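Local coordinates for halohydrin epoxidase A (Corynebacterium sp., PDB 4Z9F), which probably catalyses the reversible dehalogenation of vicinal halohydrins to epoxides with release of halide, using a Rossmann-type fold related to short-chain dehydrogenases/reductases, at residues C[8-13]-C[30-35]; C[175-180]-C[214-219]. The protein carries 1 engineered substitution. All coordinates share one frame; numbering follows the deposited sequence.

Interaction 1 of 2, residues C[8-13]-C[30-35]. Engineered in segment 30-35: Ser34 (natural residue Thr).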
# COMPACT_ATOMS: atom_id res chain seq x y z
N HIS C 8 -25.66 -6.95 12.22
CA HIS C 8 -26.11 -7.77 11.08
C HIS C 8 -25.79 -9.24 11.30
O HIS C 8 -25.17 -9.91 10.48
CB HIS C 8 -25.49 -7.25 9.78
CG HIS C 8 -25.88 -5.85 9.45
ND1 HIS C 8 -27.13 -5.52 8.96
CD2 HIS C 8 -25.19 -4.69 9.52
CE1 HIS C 8 -27.19 -4.22 8.75
NE2 HIS C 8 -26.02 -3.69 9.08
N ALA C 9 -26.25 -9.76 12.46
CA ALA C 9 -25.78 -11.03 12.98
C ALA C 9 -26.12 -12.22 12.08
O ALA C 9 -25.51 -13.28 12.23
CB ALA C 9 -26.35 -11.28 14.38
N ARG C 10 -27.06 -12.08 11.16
CA ARG C 10 -27.45 -13.21 10.32
C ARG C 10 -26.76 -13.19 8.96
O ARG C 10 -27.04 -14.05 8.12
CB ARG C 10 -28.97 -13.22 10.14
CG ARG C 10 -29.69 -13.32 11.48
CD ARG C 10 -31.18 -13.17 11.34
NE ARG C 10 -31.80 -14.38 10.81
CZ ARG C 10 -33.11 -14.57 10.76
NH1 ARG C 10 -33.93 -13.62 11.20
NH2 ARG C 10 -33.60 -15.70 10.27
N HIS C 11 -25.83 -12.27 8.74
CA HIS C 11 -25.29 -12.02 7.42
C HIS C 11 -23.77 -11.94 7.48
O HIS C 11 -23.18 -11.77 8.55
CB HIS C 11 -25.87 -10.74 6.83
CG HIS C 11 -27.36 -10.76 6.72
ND1 HIS C 11 -28.02 -11.31 5.65
CD2 HIS C 11 -28.32 -10.31 7.57
CE1 HIS C 11 -29.33 -11.20 5.83
NE2 HIS C 11 -29.53 -10.60 6.99
N PHE C 12 -23.14 -12.07 6.30
CA PHE C 12 -21.71 -11.86 6.14
C PHE C 12 -20.91 -12.63 7.20
O PHE C 12 -21.01 -13.86 7.29
CB PHE C 12 -21.42 -10.35 6.21
CG PHE C 12 -20.17 -9.91 5.49
CD1 PHE C 12 -19.48 -10.76 4.64
CD2 PHE C 12 -19.67 -8.63 5.70
CE1 PHE C 12 -18.33 -10.33 3.99
CE2 PHE C 12 -18.52 -8.20 5.05
CZ PHE C 12 -17.85 -9.05 4.19
N ALA C 13 -20.12 -11.94 8.01
CA ALA C 13 -19.34 -12.59 9.04
C ALA C 13 -20.10 -12.74 10.36
O ALA C 13 -19.52 -13.24 11.33
CB ALA C 13 -18.04 -11.81 9.29
N CYS C 30 -26.85 -9.18 19.85
CA CYS C 30 -26.90 -9.22 18.40
C CYS C 30 -27.90 -8.22 17.83
O CYS C 30 -29.02 -8.10 18.33
CB CYS C 30 -27.27 -10.62 17.91
SG CYS C 30 -26.05 -11.86 18.35
N HIS C 31 -27.49 -7.53 16.77
CA HIS C 31 -28.36 -6.67 15.98
C HIS C 31 -28.61 -7.34 14.63
O HIS C 31 -27.74 -8.04 14.11
CB HIS C 31 -27.74 -5.28 15.79
CG HIS C 31 -28.15 -4.59 14.52
ND1 HIS C 31 -27.54 -4.83 13.31
CD2 HIS C 31 -29.08 -3.63 14.29
CE1 HIS C 31 -28.09 -4.07 12.38
NE2 HIS C 31 -29.03 -3.33 12.95
N ASP C 32 -29.81 -7.12 14.10
CA ASP C 32 -30.13 -7.56 12.75
C ASP C 32 -31.39 -6.82 12.31
O ASP C 32 -32.22 -6.45 13.13
CB ASP C 32 -30.33 -9.08 12.68
CG ASP C 32 -30.35 -9.60 11.24
OD1 ASP C 32 -31.44 -9.96 10.75
OD2 ASP C 32 -29.27 -9.64 10.60
N ALA C 33 -31.49 -6.58 11.00
CA ALA C 33 -32.68 -5.90 10.48
C ALA C 33 -33.94 -6.69 10.78
O ALA C 33 -35.01 -6.10 10.99
CB ALA C 33 -32.54 -5.68 8.97
N SER C 34 -33.84 -8.02 10.80
CA SER C 34 -35.02 -8.85 11.01
C SER C 34 -35.51 -8.80 12.44
O SER C 34 -36.63 -9.24 12.72
CB SER C 34 -34.72 -10.29 10.61
OG SER C 34 -33.83 -10.89 11.54
N PHE C 35 -34.69 -8.31 13.36
CA PHE C 35 -35.07 -8.28 14.76
C PHE C 35 -36.06 -7.17 15.08
O PHE C 35 -36.46 -7.02 16.24
CB PHE C 35 -33.82 -8.13 15.64
CG PHE C 35 -32.91 -9.33 15.62
CD1 PHE C 35 -31.67 -9.29 16.25
CD2 PHE C 35 -33.27 -10.49 14.96
CE1 PHE C 35 -30.82 -10.39 16.24
CE2 PHE C 35 -32.43 -11.59 14.94
CZ PHE C 35 -31.20 -11.54 15.58
O HOH W 1 -29.51 -6.97 9.10
O HOH W 2 -32.10 -10.35 8.19
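His8 and Ala9 meet His31 where the loops after the first two parallel strands, 3-6 and 27-30, of a Rossmann-type sheet come together. In short-chain dehydrogenases/reductases the corresponding loops border the nucleotide site; here backbone, side chains and water join them. The backbone N of His8 donates almost straight, at 176°, to ND1 of His31, 3.0 Å away and in the ring plane, while Ala9 N donates to His31 O at 2.8 Å. A flat imidazole suits position 31, since its CE1 edge also meets the centre of the His8 face, a T-shaped stack with planes at 87°. Small Ala9 fits the buried side, its CB 3.7 Å from Cys30 CB; both touch Val18 of helix 14-23. Asp32 suits the junction by offering two acceptor oxygens. OD2 weakly accepts from Arg10 N, in the type I turn from His8 to His11, and lies at the edge of the nearly coplanar His11 ring. OD1 accepts from N and OG of the engineered Ser34, the first bond closing an Asx turn; with the weak bond to OD2 these should restrain the carboxylate's rotation. The Arg10 chain crosses Asp32 and bends at chi3 (77°), bringing NH1 to Ser34 OG at 2.8 Å; the same NH1 forms a salt bridge with Glu40. One water joins His8 ND1, Ala33 N and, weakly, Asp32 OD2; a second lies 2.8 Å from His11 NE2 and 2.7 Å from Asp32 OD1.

Interaction 2 of 2, residues C[175-180]-C[214-219]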
# COMPACT_ATOMS: atom_id res chain seq x y z
N ILE C 175 -11.01 -6.18 9.01
CA ILE C 175 -10.82 -7.45 8.34
C ILE C 175 -11.41 -7.32 6.94
O ILE C 175 -12.52 -6.80 6.78
CB ILE C 175 -11.45 -8.61 9.11
CG1 ILE C 175 -10.88 -8.67 10.53
CG2 ILE C 175 -11.21 -9.93 8.38
CD1 ILE C 175 -11.51 -9.72 11.42
N GLY C 176 -10.64 -7.75 5.94
CA GLY C 176 -11.05 -7.65 4.56
C GLY C 176 -11.18 -9.02 3.92
O GLY C 176 -10.22 -9.56 3.35
N PRO C 177 -12.37 -9.60 4.01
CA PRO C 177 -12.57 -10.96 3.49
C PRO C 177 -12.80 -10.99 1.99
O PRO C 177 -13.31 -10.04 1.39
CB PRO C 177 -13.82 -11.46 4.23
CG PRO C 177 -14.18 -10.37 5.24
CD PRO C 177 -13.57 -9.10 4.71
N ASN C 178 -12.42 -12.12 1.40
CA ASN C 178 -12.85 -12.57 0.07
C ASN C 178 -12.69 -14.08 0.06
O ASN C 178 -11.90 -14.64 0.83
CB ASN C 178 -12.03 -11.92 -1.06
CG ASN C 178 -12.75 -11.95 -2.41
OD1 ASN C 178 -13.88 -12.45 -2.53
ND2 ASN C 178 -12.10 -11.41 -3.45
N PHE C 179 -13.45 -14.75 -0.81
CA PHE C 179 -13.45 -16.21 -0.86
C PHE C 179 -13.65 -16.80 0.52
O PHE C 179 -13.03 -17.80 0.89
CB PHE C 179 -12.17 -16.71 -1.52
CG PHE C 179 -12.01 -16.22 -2.93
CD1 PHE C 179 -11.11 -15.22 -3.24
CD2 PHE C 179 -12.80 -16.75 -3.95
CE1 PHE C 179 -10.97 -14.77 -4.53
CE2 PHE C 179 -12.66 -16.30 -5.25
CZ PHE C 179 -11.75 -15.31 -5.54
N PHE C 180 -14.52 -16.17 1.30
CA PHE C 180 -14.82 -16.55 2.67
C PHE C 180 -16.18 -17.24 2.69
O PHE C 180 -17.18 -16.63 2.28
CB PHE C 180 -14.80 -15.29 3.54
CG PHE C 180 -15.47 -15.44 4.86
CD1 PHE C 180 -16.29 -14.43 5.36
CD2 PHE C 180 -15.27 -16.58 5.63
CE1 PHE C 180 -16.90 -14.56 6.60
CE2 PHE C 180 -15.89 -16.72 6.86
CZ PHE C 180 -16.70 -15.72 7.34
N ASP C 214 -15.07 -21.06 10.99
CA ASP C 214 -14.34 -21.12 12.26
C ASP C 214 -12.97 -20.45 12.17
O ASP C 214 -12.39 -20.10 13.20
CB ASP C 214 -14.17 -22.57 12.74
CG ASP C 214 -13.28 -23.42 11.83
OD1 ASP C 214 -12.04 -23.40 12.00
OD2 ASP C 214 -13.82 -24.14 10.96
N GLU C 215 -12.46 -20.26 10.95
CA GLU C 215 -11.20 -19.55 10.78
C GLU C 215 -11.41 -18.06 10.92
O GLU C 215 -10.57 -17.37 11.52
CB GLU C 215 -10.59 -19.89 9.42
CG GLU C 215 -10.18 -21.34 9.31
CD GLU C 215 -9.63 -21.70 7.95
OE1 GLU C 215 -8.51 -22.27 7.90
OE2 GLU C 215 -10.31 -21.43 6.95
N MET C 216 -12.49 -17.53 10.36
CA MET C 216 -12.88 -16.16 10.65
C MET C 216 -13.17 -16.01 12.13
O MET C 216 -12.81 -15.00 12.75
CB MET C 216 -14.11 -15.77 9.83
CG MET C 216 -14.67 -14.38 10.12
SD MET C 216 -13.55 -13.01 9.75
CE MET C 216 -13.75 -12.87 7.97
N GLY C 217 -13.81 -17.01 12.73
CA GLY C 217 -14.07 -16.96 14.15
C GLY C 217 -12.79 -16.87 14.97
O GLY C 217 -12.70 -16.08 15.91
N ALA C 218 -11.79 -17.68 14.60
CA ALA C 218 -10.53 -17.71 15.35
C ALA C 218 -9.80 -16.38 15.27
O ALA C 218 -9.20 -15.93 16.26
CB ALA C 218 -9.64 -18.84 14.84
N LEU C 219 -9.81 -15.73 14.10
CA LEU C 219 -9.20 -14.40 13.98
C LEU C 219 -9.92 -13.39 14.88
O LEU C 219 -9.28 -12.62 15.61
CB LEU C 219 -9.22 -13.94 12.52
CG LEU C 219 -8.75 -12.51 12.25
CD1 LEU C 219 -7.30 -12.36 12.67
CD2 LEU C 219 -8.93 -12.12 10.78
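Met216 and Phe180 make the aromatic part of this contact. Their side chains cross at about a right angle, and the CE methyl of Met216 sits 4.0 Å from the Phe180 ring centroid, 19° off the normal, in a CH-pi contact over one face. SD lies farther above that face, at 5.1 Å from the centroid, a more distant Met-aromatic contact. With CG of Met216 anti to the backbone N (chi1 176°), the chain leaves the helix toward the ring; bends at chi2 and chi3 then fold CE over it. CB packs against the ring's outer end, 3.6 Å from Phe180 CE2. An unbranched, flexible side chain suits this place because its bends let CB, CG and CE all meet the same ring. Phe180 also meets Phe238 edge-to-face.

Helix 213-224 here covers strand 170-177 of the parallel Rossmann-type sheet; the axes of strand 175-177 and helix 214-219 run nearly antiparallel (169°), 11.5 Å apart at closest, a gap bridged by long apolar side chains.

The remaining contacts are aliphatic. CE of Met216 also reaches Pro177 CG at 3.7 Å, so one methyl is shared by a pyrrolidine and a phenyl ring. Ile175 and Leu219 meet tip to tip, CD1 to CD2 at 3.6 Å, whereas Ile175 and Met216 slide past each other in opposite directions, CG2 touching CE at 3.9 Å. Branching thus lets one isoleucine serve two helix residues. Leu219 also packs on Ile231 of a second subunit.

Overall arrangement
Along the chain both segments of interaction 1 precede those of interaction 2, and the centres of the two contacts lie about 17 Å apart. Both are built on one parallel sheet. Interaction 1 joins the loops leaving strands 3-6 and 27-30, whereas interaction 2 fastens helix 213-224 to strand 170-177, beside strand 235-238, an outermost strand within this chain. They nevertheless touch through the end of segment 8-13: Phe12 CZ packs on Pro177 CG at 4.0 Å, and Ala13 CA lies equally far from Phe180 CE1. The loop entering helix 14-23 thus connects a partly buried, polar, water-bridged region with a buried apolar layer that extends to a neighbouring subunit of the four-chain assembly.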